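Local coordinates for protein Amuc_1100 (Akkermansia muciniphila, PDB 6KNY) that is of unknown function but is probably anchored in the membrane by a transmembrane helix that is missing from this construct, at residues Lys57-Ser62 against Asp198-Val203; Ser63-Thr68 against Ala117-Phe122; Phe104-Thr109 against Arg147-Ile152; Gly121-Ala126 against Leu271-Phe276; Pro169-Pro174 against His275-Lys280. One frame throughout, in Å; residues are numbered along the deposited sequence.

Contact 1 of 5, residues Lys57-Ser62 against Asp198-Val203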
# COMPACT_ATOMS: atom_id res chain seq x y z
N LYS A 57 11.43 -7.25 -14.14
CA LYS A 57 11.28 -6.22 -15.17
C LYS A 57 10.01 -5.39 -15.07
O LYS A 57 10.11 -4.15 -15.13
CB LYS A 57 11.38 -6.88 -16.55
CG LYS A 57 11.33 -5.88 -17.72
CD LYS A 57 11.62 -6.56 -19.07
CE LYS A 57 11.67 -5.57 -20.23
NZ LYS A 57 12.97 -5.63 -20.98
N PRO A 58 8.81 -5.96 -14.93
CA PRO A 58 7.60 -5.10 -14.93
C PRO A 58 7.49 -4.21 -13.71
O PRO A 58 6.70 -3.26 -13.74
CB PRO A 58 6.43 -6.10 -14.98
CG PRO A 58 6.99 -7.42 -14.55
CD PRO A 58 8.47 -7.40 -14.83
N PHE A 59 8.27 -4.44 -12.66
CA PHE A 59 8.19 -3.59 -11.49
C PHE A 59 9.17 -2.42 -11.51
O PHE A 59 9.14 -1.60 -10.60
CB PHE A 59 8.41 -4.43 -10.23
CG PHE A 59 7.46 -5.58 -10.14
CD1 PHE A 59 6.11 -5.34 -9.97
CD2 PHE A 59 7.90 -6.88 -10.31
CE1 PHE A 59 5.20 -6.39 -9.91
CE2 PHE A 59 7.00 -7.94 -10.25
CZ PHE A 59 5.65 -7.69 -10.04
N LEU A 60 10.02 -2.32 -12.54
CA LEU A 60 11.09 -1.33 -12.50
C LEU A 60 10.56 0.08 -12.74
O LEU A 60 10.95 1.01 -12.04
CB LEU A 60 12.17 -1.66 -13.53
CG LEU A 60 12.84 -3.03 -13.42
CD1 LEU A 60 14.01 -3.15 -14.41
CD2 LEU A 60 13.29 -3.36 -11.97
N ALA A 61 9.64 0.24 -13.71
CA ALA A 61 9.29 1.57 -14.20
C ALA A 61 8.61 2.41 -13.12
O ALA A 61 8.88 3.62 -12.99
CB ALA A 61 8.39 1.48 -15.43
N SER A 62 7.74 1.80 -12.33
CA SER A 62 7.00 2.55 -11.32
C SER A 62 7.88 3.04 -10.17
O SER A 62 7.43 3.89 -9.41
CB SER A 62 5.84 1.70 -10.79
OG SER A 62 6.30 0.67 -9.92
N ASP A 198 2.18 -3.55 -11.33
CA ASP A 198 3.13 -2.46 -11.44
C ASP A 198 3.95 -2.25 -10.18
O ASP A 198 4.93 -1.50 -10.22
CB ASP A 198 2.39 -1.14 -11.73
CG ASP A 198 1.79 -1.09 -13.14
OD1 ASP A 198 2.29 -1.79 -14.05
OD2 ASP A 198 0.80 -0.34 -13.31
N TYR A 199 3.57 -2.88 -9.07
CA TYR A 199 4.21 -2.68 -7.79
C TYR A 199 4.45 -4.04 -7.15
O TYR A 199 3.56 -4.89 -7.17
CB TYR A 199 3.34 -1.80 -6.87
CG TYR A 199 3.15 -0.39 -7.38
CD1 TYR A 199 4.14 0.58 -7.19
CD2 TYR A 199 1.98 -0.00 -8.03
CE1 TYR A 199 3.96 1.88 -7.62
CE2 TYR A 199 1.80 1.30 -8.47
CZ TYR A 199 2.79 2.23 -8.27
OH TYR A 199 2.61 3.52 -8.72
N LEU A 200 5.64 -4.23 -6.59
CA LEU A 200 6.03 -5.51 -5.99
C LEU A 200 5.89 -5.43 -4.47
O LEU A 200 6.70 -4.78 -3.79
CB LEU A 200 7.46 -5.89 -6.39
CG LEU A 200 8.07 -7.17 -5.80
CD1 LEU A 200 7.22 -8.39 -6.13
CD2 LEU A 200 9.51 -7.34 -6.34
N PHE A 201 4.87 -6.10 -3.93
CA PHE A 201 4.70 -6.28 -2.49
C PHE A 201 5.11 -7.70 -2.14
O PHE A 201 4.61 -8.66 -2.75
CB PHE A 201 3.26 -6.05 -2.04
CG PHE A 201 2.81 -4.62 -2.08
CD1 PHE A 201 2.98 -3.80 -0.97
CD2 PHE A 201 2.18 -4.10 -3.22
CE1 PHE A 201 2.54 -2.47 -1.00
CE2 PHE A 201 1.75 -2.79 -3.25
CZ PHE A 201 1.92 -1.97 -2.14
N THR A 202 6.02 -7.84 -1.19
CA THR A 202 6.43 -9.16 -0.77
C THR A 202 5.93 -9.41 0.64
O THR A 202 5.74 -8.47 1.41
CB THR A 202 7.96 -9.31 -0.88
OG1 THR A 202 8.31 -10.69 -0.69
CG2 THR A 202 8.66 -8.45 0.17
N VAL A 203 5.62 -10.66 0.95
CA VAL A 203 4.93 -11.00 2.19
C VAL A 203 5.98 -11.34 3.24
O VAL A 203 6.67 -12.36 3.15
CB VAL A 203 3.95 -12.16 2.00
CG1 VAL A 203 3.38 -12.61 3.35
CG2 VAL A 203 2.82 -11.76 1.06
O HOH W 1 5.02 5.20 -9.31
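Ser62 OG donates a short hydrogen bond of 2.6 Å to Asp198 O, tying the loop that follows helix 51-55 to the turn leading into strand 201-210, an edge strand of the mixed sheet. The hydroxyl meets the carbonyl fairly straight on, with a C=O...donor angle of 158°, and lies somewhat tilted from its plane. It is brought there by a chi1 of 75°, which places OG between the backbone N and the carbonyl carbon of its own residue. A small hydroxyl suits this place, because the Tyr199 ring stands close by: Ser62 OG is 3.5 Å from Tyr199 CD1. A water adds a link from the loop to Tyr199: it donates to Ser62 O and lies 3.0 Å from Tyr199 OH. Farther along, the contact becomes apolar. Leu200 CB sits over one face of the Phe59 ring as a CH-pi contact, 3.9 Å from the centroid and 16° off the normal, while Pro58 CG lies more loosely, toward the rim, on the opposite face. Aliphatic carbon thus borders both faces, as suits a phenylalanine at a partly exposed surface. Phe59 and Leu200 also both touch Phe276 of strand 265-276. The rim of the ring runs along the backbone of the turn, where Phe59 CD1 comes within 3.5 Å of Tyr199 C and Tyr199 N lies in the ring plane at the edge.

Contact 2 of 5, residues Ser63-Thr68 against Ala117-Phe122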
# COMPACT_ATOMS: atom_id res chain seq x y z
N SER A 63 9.12 2.54 -10.04
CA SER A 63 10.02 3.03 -8.98
C SER A 63 10.71 4.35 -9.31
O SER A 63 11.35 4.92 -8.40
CB SER A 63 11.11 1.99 -8.62
OG SER A 63 10.55 0.86 -7.95
N ALA A 64 10.63 4.85 -10.54
CA ALA A 64 11.23 6.16 -10.82
C ALA A 64 10.58 7.22 -9.94
O ALA A 64 9.36 7.42 -9.99
CB ALA A 64 11.07 6.53 -12.30
N LEU A 65 11.39 7.89 -9.13
CA LEU A 65 10.93 8.96 -8.26
C LEU A 65 10.93 10.28 -9.02
O LEU A 65 11.93 10.63 -9.68
CB LEU A 65 11.82 9.06 -7.02
CG LEU A 65 11.91 7.78 -6.16
CD1 LEU A 65 12.76 7.95 -4.92
CD2 LEU A 65 10.53 7.25 -5.78
N VAL A 66 9.82 11.02 -8.92
CA VAL A 66 9.62 12.22 -9.74
C VAL A 66 9.43 13.42 -8.81
O VAL A 66 9.10 13.24 -7.62
CB VAL A 66 8.43 12.06 -10.70
CG1 VAL A 66 8.69 10.91 -11.66
CG2 VAL A 66 7.14 11.84 -9.94
N PRO A 67 9.66 14.64 -9.29
CA PRO A 67 9.55 15.81 -8.41
C PRO A 67 8.16 15.91 -7.80
O PRO A 67 7.15 15.81 -8.50
CB PRO A 67 9.84 16.98 -9.35
CG PRO A 67 10.73 16.35 -10.40
CD PRO A 67 10.11 15.03 -10.64
N THR A 68 8.12 16.12 -6.50
CA THR A 68 6.87 16.17 -5.75
C THR A 68 7.04 17.19 -4.63
O THR A 68 8.03 17.14 -3.89
CB THR A 68 6.52 14.78 -5.19
OG1 THR A 68 6.61 13.80 -6.25
CG2 THR A 68 5.13 14.76 -4.58
N ALA A 117 9.17 14.04 0.11
CA ALA A 117 7.87 14.04 -0.57
C ALA A 117 7.82 13.07 -1.74
O ALA A 117 6.79 12.44 -1.99
CB ALA A 117 7.54 15.45 -1.07
N SER A 118 8.92 12.95 -2.48
CA SER A 118 8.92 12.16 -3.70
C SER A 118 8.93 10.66 -3.39
O SER A 118 8.23 9.87 -4.05
CB SER A 118 10.13 12.55 -4.55
OG SER A 118 10.32 11.67 -5.63
N THR A 119 9.72 10.25 -2.40
CA THR A 119 9.70 8.87 -1.93
C THR A 119 8.32 8.49 -1.38
O THR A 119 7.76 7.44 -1.73
CB THR A 119 10.81 8.70 -0.88
OG1 THR A 119 12.06 9.07 -1.49
CG2 THR A 119 10.88 7.26 -0.36
N LEU A 120 7.73 9.37 -0.57
CA LEU A 120 6.37 9.14 -0.07
C LEU A 120 5.33 9.04 -1.18
O LEU A 120 4.33 8.32 -1.03
CB LEU A 120 5.98 10.25 0.89
CG LEU A 120 6.80 10.28 2.18
CD1 LEU A 120 6.50 11.53 2.99
CD2 LEU A 120 6.51 9.03 3.01
N GLY A 121 5.51 9.78 -2.28
CA GLY A 121 4.54 9.72 -3.36
C GLY A 121 4.55 8.38 -4.07
O GLY A 121 3.51 7.87 -4.47
N PHE A 122 5.74 7.79 -4.22
CA PHE A 122 5.83 6.43 -4.72
C PHE A 122 5.10 5.48 -3.79
O PHE A 122 4.28 4.67 -4.22
CB PHE A 122 7.29 6.00 -4.86
CG PHE A 122 7.47 4.51 -5.02
CD1 PHE A 122 7.28 3.90 -6.26
CD2 PHE A 122 7.79 3.71 -3.93
CE1 PHE A 122 7.42 2.52 -6.40
CE2 PHE A 122 7.94 2.34 -4.07
CZ PHE A 122 7.76 1.75 -5.30
O HOH W 2 7.73 9.88 -6.94
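Ala117, in the first turn of helix 117-134, sets its CB against Thr68 O at 3.3 Å, where the extended loop 63-68 runs over the helix before helix 70-91 begins. The short alanine side chain allows this close approach. Next comes Ser118, which carries the polar part of the contact. With OG anti to the backbone N (chi1 170°), it donates a 2.8 Å hydrogen bond to Val66 O, reaching that oxygen from above the carbonyl plane. Thr68 OG1 donates to the same Val66 O, at 2.9 Å, from the opposite face, so two hydroxyls clasp one loop carbonyl. The backbone N of Val66 is held as well: a water accepts from it and donates to Ser118 O. Thr119 takes a smaller share, with OG1 lying 3.7 Å from Leu65 CD1. One turn on from Ser118, Phe122 closes the contact. Its CB packs against Leu65 CD2 at 3.6 Å, and its ring extends under the start of the loop to bring Phe122 CE1 to 3.7 Å from Ser63 CA. Leu65 thereby spreads its two methyls over the helix surface, one to Thr119 and one to Phe122. Ser63 turns its hydroxyl elsewhere, OG bonding to Phe276 N on strand 265-276. The chemistry implies a loop without regular structure that is fixed by small hydroxyls and a water, which satisfy the backbone N and O of Val66, while Leu65 and Phe122 supply the apolar packing.

Contact 3 of 5, residues Phe104-Thr109 against Arg147-Ile152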
# COMPACT_ATOMS: atom_id res chain seq x y z
N PHE A 104 -0.82 7.16 6.15
CA PHE A 104 -0.18 8.47 6.13
C PHE A 104 -0.95 9.50 6.97
O PHE A 104 -0.92 10.70 6.67
CB PHE A 104 -0.04 8.98 4.70
CG PHE A 104 0.77 8.07 3.78
CD1 PHE A 104 2.15 8.24 3.65
CD2 PHE A 104 0.15 7.08 3.03
CE1 PHE A 104 2.89 7.44 2.77
CE2 PHE A 104 0.89 6.27 2.15
CZ PHE A 104 2.25 6.44 2.03
N GLN A 105 -1.64 9.06 8.04
CA GLN A 105 -2.38 10.02 8.85
C GLN A 105 -1.44 11.01 9.52
O GLN A 105 -1.85 12.13 9.84
CB GLN A 105 -3.23 9.31 9.92
CG GLN A 105 -4.21 10.28 10.63
CD GLN A 105 -5.21 9.58 11.54
OE1 GLN A 105 -4.94 8.50 12.07
NE2 GLN A 105 -6.39 10.19 11.71
N VAL A 106 -0.18 10.64 9.72
CA VAL A 106 0.80 11.58 10.25
C VAL A 106 0.92 12.84 9.39
O VAL A 106 1.41 13.88 9.85
CB VAL A 106 2.15 10.86 10.40
CG1 VAL A 106 2.72 10.47 9.03
CG2 VAL A 106 3.14 11.69 11.21
N TYR A 107 0.50 12.78 8.13
CA TYR A 107 0.56 13.94 7.25
C TYR A 107 -0.82 14.49 6.92
O TYR A 107 -1.00 15.15 5.89
CB TYR A 107 1.33 13.58 5.97
CG TYR A 107 2.75 13.13 6.24
CD1 TYR A 107 3.64 13.96 6.91
CD2 TYR A 107 3.20 11.86 5.86
CE1 TYR A 107 4.94 13.56 7.18
CE2 TYR A 107 4.50 11.45 6.12
CZ TYR A 107 5.37 12.30 6.78
OH TYR A 107 6.68 11.92 7.05
N SER A 108 -1.82 14.22 7.77
CA SER A 108 -3.16 14.73 7.52
C SER A 108 -3.23 16.25 7.67
O SER A 108 -4.02 16.90 6.98
CB SER A 108 -4.16 14.06 8.48
OG SER A 108 -3.74 14.18 9.82
N THR A 109 -2.42 16.81 8.56
CA THR A 109 -2.32 18.26 8.73
C THR A 109 -0.94 18.77 8.32
O THR A 109 -0.83 19.66 7.47
CB THR A 109 -2.60 18.65 10.18
OG1 THR A 109 -3.85 18.10 10.59
CG2 THR A 109 -2.62 20.16 10.32
N ARG A 147 1.63 2.04 8.50
CA ARG A 147 2.83 2.26 7.69
C ARG A 147 3.90 2.93 8.53
O ARG A 147 3.82 4.14 8.80
CB ARG A 147 2.49 3.11 6.47
CG ARG A 147 3.68 3.53 5.60
CD ARG A 147 3.38 4.87 4.88
NE ARG A 147 3.51 6.00 5.81
CZ ARG A 147 4.61 6.73 5.96
NH1 ARG A 147 5.68 6.49 5.20
NH2 ARG A 147 4.64 7.70 6.85
N PRO A 148 4.93 2.19 8.97
CA PRO A 148 6.05 2.82 9.68
C PRO A 148 6.73 3.87 8.82
O PRO A 148 6.80 3.74 7.59
CB PRO A 148 6.99 1.65 9.99
CG PRO A 148 6.12 0.40 9.95
CD PRO A 148 4.99 0.71 8.97
N GLN A 149 7.24 4.91 9.46
CA GLN A 149 7.95 5.95 8.72
C GLN A 149 9.27 5.42 8.20
O GLN A 149 9.93 4.62 8.86
CB GLN A 149 8.21 7.18 9.59
CG GLN A 149 6.95 7.93 9.99
CD GLN A 149 7.22 9.06 10.96
OE1 GLN A 149 8.35 9.53 11.08
NE2 GLN A 149 6.18 9.49 11.67
N LEU A 150 9.65 5.88 7.02
CA LEU A 150 10.93 5.57 6.44
C LEU A 150 12.01 6.45 7.06
O LEU A 150 11.72 7.55 7.53
CB LEU A 150 10.89 5.80 4.93
CG LEU A 150 9.86 4.97 4.16
CD1 LEU A 150 9.82 5.41 2.68
CD2 LEU A 150 10.21 3.48 4.29
N PRO A 151 13.27 6.01 7.00
CA PRO A 151 14.36 6.87 7.50
C PRO A 151 14.41 8.25 6.85
O PRO A 151 14.69 9.23 7.55
CB PRO A 151 15.62 6.05 7.19
CG PRO A 151 15.13 4.62 7.25
CD PRO A 151 13.75 4.67 6.63
N ILE A 152 14.09 8.37 5.56
CA ILE A 152 14.10 9.69 4.92
C ILE A 152 13.05 10.64 5.49
O ILE A 152 13.14 11.85 5.28
CB ILE A 152 13.91 9.55 3.39
CG1 ILE A 152 14.32 10.83 2.65
CG2 ILE A 152 12.47 9.17 3.08
CD1 ILE A 152 14.17 10.72 1.15
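Just past the end of strand 141-146, in the loop that leaves the sheet, Arg147 reaches across to the turn 104-107 and lies on the face of Phe104. Arg147 CD makes a CH-pi contact, 3.6 Å from the ring centroid, and the guanidinium continues over the ring with its plane only 11° from parallel. The overlap is displaced to the rim, where Arg147 NE is 3.4 Å from Phe104 CD1. A bend at chi3 of 77° swings the guanidinium over in this way. Arg147 NH2 lies 3.8 Å from Tyr107 CE2 and has Val106 CG1 at its edge, 4.0 Å away. The polar grip comes from outside the two segments: NE bonds to Gly103 O, and NH1 forms salt bridges with Glu123 and Glu153, the latter also bound by Tyr107 OH. Gln149 adds a peripheral contact, NE2 to Val106 CG2 at 3.8 Å. A leucine in place of Arg147 would probably leave Glu123 and Glu153 without their shared cation and Gly103 O without its N-H donor. Arginine suits this buried place because its flat face can lie on an aromatic ring while its N-H groups reach a backbone carbonyl and two carboxylates, whose charge it probably offsets.

Contact 4 of 5, residues Gly121-Ala126 against Leu271-Phe276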
# COMPACT_ATOMS: atom_id res chain seq x y z
N GLY A 121 5.51 9.78 -2.28
CA GLY A 121 4.54 9.72 -3.36
C GLY A 121 4.55 8.38 -4.07
O GLY A 121 3.51 7.87 -4.47
N PHE A 122 5.74 7.79 -4.22
CA PHE A 122 5.83 6.43 -4.72
C PHE A 122 5.10 5.48 -3.79
O PHE A 122 4.28 4.67 -4.22
CB PHE A 122 7.29 6.00 -4.86
CG PHE A 122 7.47 4.51 -5.02
CD1 PHE A 122 7.28 3.90 -6.26
CD2 PHE A 122 7.79 3.71 -3.93
CE1 PHE A 122 7.42 2.52 -6.40
CE2 PHE A 122 7.94 2.34 -4.07
CZ PHE A 122 7.76 1.75 -5.30
N GLU A 123 5.37 5.58 -2.48
CA GLU A 123 4.76 4.67 -1.52
C GLU A 123 3.25 4.86 -1.46
O GLU A 123 2.49 3.89 -1.41
CB GLU A 123 5.38 4.87 -0.13
CG GLU A 123 5.01 3.75 0.81
CD GLU A 123 5.69 3.84 2.15
OE1 GLU A 123 6.03 4.97 2.58
OE2 GLU A 123 5.85 2.79 2.80
N LEU A 124 2.80 6.12 -1.47
CA LEU A 124 1.37 6.39 -1.48
C LEU A 124 0.70 5.84 -2.74
O LEU A 124 -0.39 5.27 -2.66
CB LEU A 124 1.15 7.90 -1.35
CG LEU A 124 -0.27 8.43 -1.57
CD1 LEU A 124 -1.30 7.69 -0.71
CD2 LEU A 124 -0.33 9.95 -1.34
N LYS A 125 1.32 6.02 -3.91
CA LYS A 125 0.69 5.51 -5.13
C LYS A 125 0.60 3.99 -5.11
O LYS A 125 -0.42 3.43 -5.54
CB LYS A 125 1.45 5.98 -6.38
CG LYS A 125 1.19 7.45 -6.72
CD LYS A 125 0.30 7.67 -7.98
CE LYS A 125 0.24 9.12 -8.49
NZ LYS A 125 -1.13 9.71 -8.67
N ALA A 126 1.63 3.31 -4.60
CA ALA A 126 1.60 1.85 -4.53
C ALA A 126 0.55 1.35 -3.54
O ALA A 126 -0.22 0.42 -3.84
CB ALA A 126 2.98 1.31 -4.16
N LEU A 271 3.84 -6.55 4.97
CA LEU A 271 4.36 -6.49 3.62
C LEU A 271 5.61 -5.64 3.57
O LEU A 271 5.81 -4.74 4.40
CB LEU A 271 3.30 -5.91 2.68
CG LEU A 271 1.98 -6.71 2.65
CD1 LEU A 271 0.87 -5.86 2.06
CD2 LEU A 271 2.14 -8.00 1.85
N ASN A 272 6.48 -5.95 2.61
CA ASN A 272 7.55 -5.05 2.20
C ASN A 272 7.31 -4.69 0.75
O ASN A 272 7.35 -5.57 -0.13
CB ASN A 272 8.92 -5.67 2.41
CG ASN A 272 9.30 -5.79 3.89
OD1 ASN A 272 9.66 -4.81 4.54
ND2 ASN A 272 9.24 -7.00 4.41
N LEU A 273 7.00 -3.42 0.50
CA LEU A 273 6.98 -2.87 -0.85
C LEU A 273 8.42 -2.72 -1.32
O LEU A 273 9.24 -2.09 -0.64
CB LEU A 273 6.26 -1.53 -0.86
CG LEU A 273 6.30 -0.67 -2.13
CD1 LEU A 273 5.60 -1.39 -3.29
CD2 LEU A 273 5.72 0.74 -1.86
N VAL A 274 8.75 -3.27 -2.48
CA VAL A 274 10.13 -3.28 -2.96
C VAL A 274 10.32 -2.07 -3.88
O VAL A 274 9.72 -2.01 -4.96
CB VAL A 274 10.45 -4.60 -3.67
CG1 VAL A 274 11.86 -4.59 -4.24
CG2 VAL A 274 10.23 -5.78 -2.69
N HIS A 275 11.13 -1.10 -3.44
CA HIS A 275 11.50 0.02 -4.31
C HIS A 275 12.85 -0.26 -4.96
O HIS A 275 13.87 -0.33 -4.27
CB HIS A 275 11.57 1.35 -3.56
CG HIS A 275 11.92 2.49 -4.47
ND1 HIS A 275 13.20 2.98 -4.61
CD2 HIS A 275 11.16 3.18 -5.36
CE1 HIS A 275 13.22 3.94 -5.51
NE2 HIS A 275 11.99 4.10 -5.97
N PHE A 276 12.85 -0.39 -6.29
CA PHE A 276 14.08 -0.60 -7.05
C PHE A 276 14.81 0.73 -7.22
O PHE A 276 14.23 1.72 -7.67
CB PHE A 276 13.76 -1.23 -8.41
CG PHE A 276 13.20 -2.61 -8.27
CD1 PHE A 276 14.05 -3.71 -8.16
CD2 PHE A 276 11.83 -2.81 -8.20
CE1 PHE A 276 13.53 -5.00 -7.98
CE2 PHE A 276 11.31 -4.09 -8.02
CZ PHE A 276 12.16 -5.18 -7.91
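Leu273 points from strand 265-276 toward helix 117-134, where helical segment 121-126 runs at 128° to the direction of strand segment 271-276, and meets Phe122 and Ala126. From CB the chain turns with CG anti to the backbone N (chi1 171°), bringing CG to 3.9 Å from Phe122 CE2. There it forks. CD1 goes to the methyl of Ala126, while CD2 fits between neighbours one helical turn apart, 3.5 Å from Phe122 CE2 and 3.6 Å from Ala126 CB, with Glu123 CG a little farther off. The small alanine lets the leucine tip come in close to the helix. Two residues along the strand, and on the same side, His275 meets the Phe122 ring in a T-shaped (edge-to-face) pair: centroids are 4.7 Å apart, planes 76° apart, and the imidazole edge brings CD2 over the centre of the phenylalanine face. Both imidazole nitrogens are hydrogen-bonded to loop residues, which fixes how the ring is turned. An alanine in place of Phe122 would probably open a gap beside Leu273 CD2 and leave the His275 edge without its aromatic partner. The chemistry is that of a helix-on-sheet core: carbon surfaces close the interface, and its one polar ring presents a C-H to the aromatic face, keeping both nitrogens for loop partners.

Contact 5 of 5, residues Pro169-Pro174 against His275-Lys280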
# COMPACT_ATOMS: atom_id res chain seq x y z
N PRO A 169 20.50 -2.33 -4.12
CA PRO A 169 19.72 -2.32 -5.37
C PRO A 169 18.23 -2.09 -5.18
O PRO A 169 17.55 -1.73 -6.16
CB PRO A 169 19.99 -3.72 -5.96
CG PRO A 169 21.21 -4.19 -5.27
CD PRO A 169 21.15 -3.63 -3.90
N TRP A 170 17.69 -2.35 -3.98
CA TRP A 170 16.30 -2.03 -3.67
C TRP A 170 16.22 -1.56 -2.23
O TRP A 170 17.12 -1.80 -1.42
CB TRP A 170 15.36 -3.23 -3.89
CG TRP A 170 15.55 -4.34 -2.89
CD1 TRP A 170 14.94 -4.48 -1.66
CD2 TRP A 170 16.44 -5.46 -3.02
NE1 TRP A 170 15.40 -5.62 -1.03
CE2 TRP A 170 16.32 -6.23 -1.84
CE3 TRP A 170 17.34 -5.88 -4.01
CZ2 TRP A 170 17.05 -7.41 -1.63
CZ3 TRP A 170 18.06 -7.04 -3.81
CH2 TRP A 170 17.91 -7.79 -2.62
N THR A 171 15.13 -0.87 -1.91
CA THR A 171 14.83 -0.42 -0.56
C THR A 171 13.46 -0.97 -0.20
O THR A 171 12.48 -0.70 -0.92
CB THR A 171 14.82 1.10 -0.45
OG1 THR A 171 16.13 1.60 -0.72
CG2 THR A 171 14.30 1.57 0.95
N PRO A 172 13.34 -1.78 0.85
CA PRO A 172 12.03 -2.29 1.25
C PRO A 172 11.28 -1.24 2.03
O PRO A 172 11.86 -0.52 2.85
CB PRO A 172 12.38 -3.49 2.15
CG PRO A 172 13.68 -3.05 2.83
CD PRO A 172 14.42 -2.19 1.77
N MET A 173 9.96 -1.18 1.83
CA MET A 173 9.14 -0.22 2.56
C MET A 173 8.05 -0.95 3.32
O MET A 173 7.13 -1.50 2.70
CB MET A 173 8.55 0.81 1.60
CG MET A 173 9.64 1.60 0.84
SD MET A 173 8.93 2.83 -0.26
CE MET A 173 10.40 3.61 -0.95
N PRO A 174 8.08 -0.97 4.66
CA PRO A 174 7.16 -1.83 5.42
C PRO A 174 5.77 -1.24 5.51
O PRO A 174 5.58 -0.02 5.52
CB PRO A 174 7.81 -1.91 6.81
CG PRO A 174 8.52 -0.58 6.93
CD PRO A 174 9.01 -0.23 5.54
N HIS A 275 11.13 -1.10 -3.44
CA HIS A 275 11.50 0.02 -4.31
C HIS A 275 12.85 -0.26 -4.96
O HIS A 275 13.87 -0.33 -4.27
CB HIS A 275 11.57 1.35 -3.56
CG HIS A 275 11.92 2.49 -4.47
ND1 HIS A 275 13.20 2.98 -4.61
CD2 HIS A 275 11.16 3.18 -5.36
CE1 HIS A 275 13.22 3.94 -5.51
NE2 HIS A 275 11.99 4.10 -5.97
N PHE A 276 12.85 -0.39 -6.29
CA PHE A 276 14.08 -0.60 -7.05
C PHE A 276 14.81 0.73 -7.22
O PHE A 276 14.23 1.72 -7.67
CB PHE A 276 13.76 -1.23 -8.41
CG PHE A 276 13.20 -2.61 -8.27
CD1 PHE A 276 14.05 -3.71 -8.16
CD2 PHE A 276 11.83 -2.81 -8.20
CE1 PHE A 276 13.53 -5.00 -7.98
CE2 PHE A 276 11.31 -4.09 -8.02
CZ PHE A 276 12.16 -5.18 -7.91
N ASN A 277 16.09 0.75 -6.86
CA ASN A 277 16.80 2.01 -6.66
C ASN A 277 17.58 2.46 -7.89
O ASN A 277 17.52 3.64 -8.25
CB ASN A 277 17.73 1.90 -5.45
CG ASN A 277 16.97 1.92 -4.14
OD1 ASN A 277 15.86 2.48 -4.06
ND2 ASN A 277 17.53 1.27 -3.10
N GLN A 278 18.30 1.56 -8.53
CA GLN A 278 19.14 2.00 -9.65
C GLN A 278 19.27 0.87 -10.67
O GLN A 278 20.37 0.41 -10.99
CB GLN A 278 20.51 2.49 -9.14
CG GLN A 278 21.45 1.42 -8.56
CD GLN A 278 21.46 1.36 -7.04
OE1 GLN A 278 21.03 2.29 -6.35
NE2 GLN A 278 21.96 0.26 -6.50
N PRO A 279 18.15 0.38 -11.20
CA PRO A 279 18.24 -0.69 -12.19
C PRO A 279 18.95 -0.18 -13.44
O PRO A 279 18.88 1.01 -13.77
CB PRO A 279 16.77 -1.03 -12.48
CG PRO A 279 16.05 0.26 -12.24
CD PRO A 279 16.80 0.96 -11.14
N LYS A 280 19.66 -1.08 -14.12
CA LYS A 280 20.38 -0.73 -15.34
C LYS A 280 19.46 -0.90 -16.54
O LYS A 280 18.77 -1.92 -16.66
CB LYS A 280 21.64 -1.58 -15.51
O HOH W 3 18.21 -1.43 -8.72
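Thr171 and Asn277 both carry their first side-chain branch beside the backbone N, OG1 at a chi1 of -64° and CG at -74°, which turns the hydroxyl and the amide to face each other across the end of the antiparallel pair of strands 170-181 and 265-276. Asn277 ND2 donates to Thr171 OG1 at 2.8 Å, with the hydroxyl in the amide plane. The backbones are stitched by the hydrogen-bonded pair Thr171 and His275: Thr171 N to His275 O is 2.7 Å, and His275 N to Thr171 O is 2.9 Å. Past the non-hydrogen-bonded pair Trp170 and Phe276, Asn277 N gives a further bond of 3.0 Å to Pro169 O. That oxygen also receives a water, which in turn accepts from Gln278 N, just beyond the end of the strand. Met173, stretched out alongside His275, lays CE against His275 CB at 3.6 Å. Asn277 suits its place by using both ends of its amide: ND2 bonds to Thr171 and to Ala168 O, leaving OD1 to accept from His275 ND1 at 2.8 Å, nearly in the imidazole plane. Since NE2 faces another carbonyl, Ser63 O, both ring nitrogens appear to be donors, an environment that would probably stabilise the protonated imidazolium.

Contact 4 is the core of the set, helix 117-134 packed on strand 265-276 by carbon and aromatic surfaces, and contact 3 is also buried but built round a charge, joined to contact 4 by the Arg147-Glu123 salt bridge. Contact 1 lies at the surface, while contacts 2 and 5 are partly buried; these three rely on hydrogen bonds and bridging waters. Contacts 2 and 4 share Phe122 on the helix, and contacts 4 and 5 share His275 and Phe276 on the strand. Strand 265-276 lies between its two sheet neighbours, 201-210 reached by contact 1 and 170-181 by contact 5. Successive parts of one loop, 57-62 and 63-68, serve contacts 1 and 2.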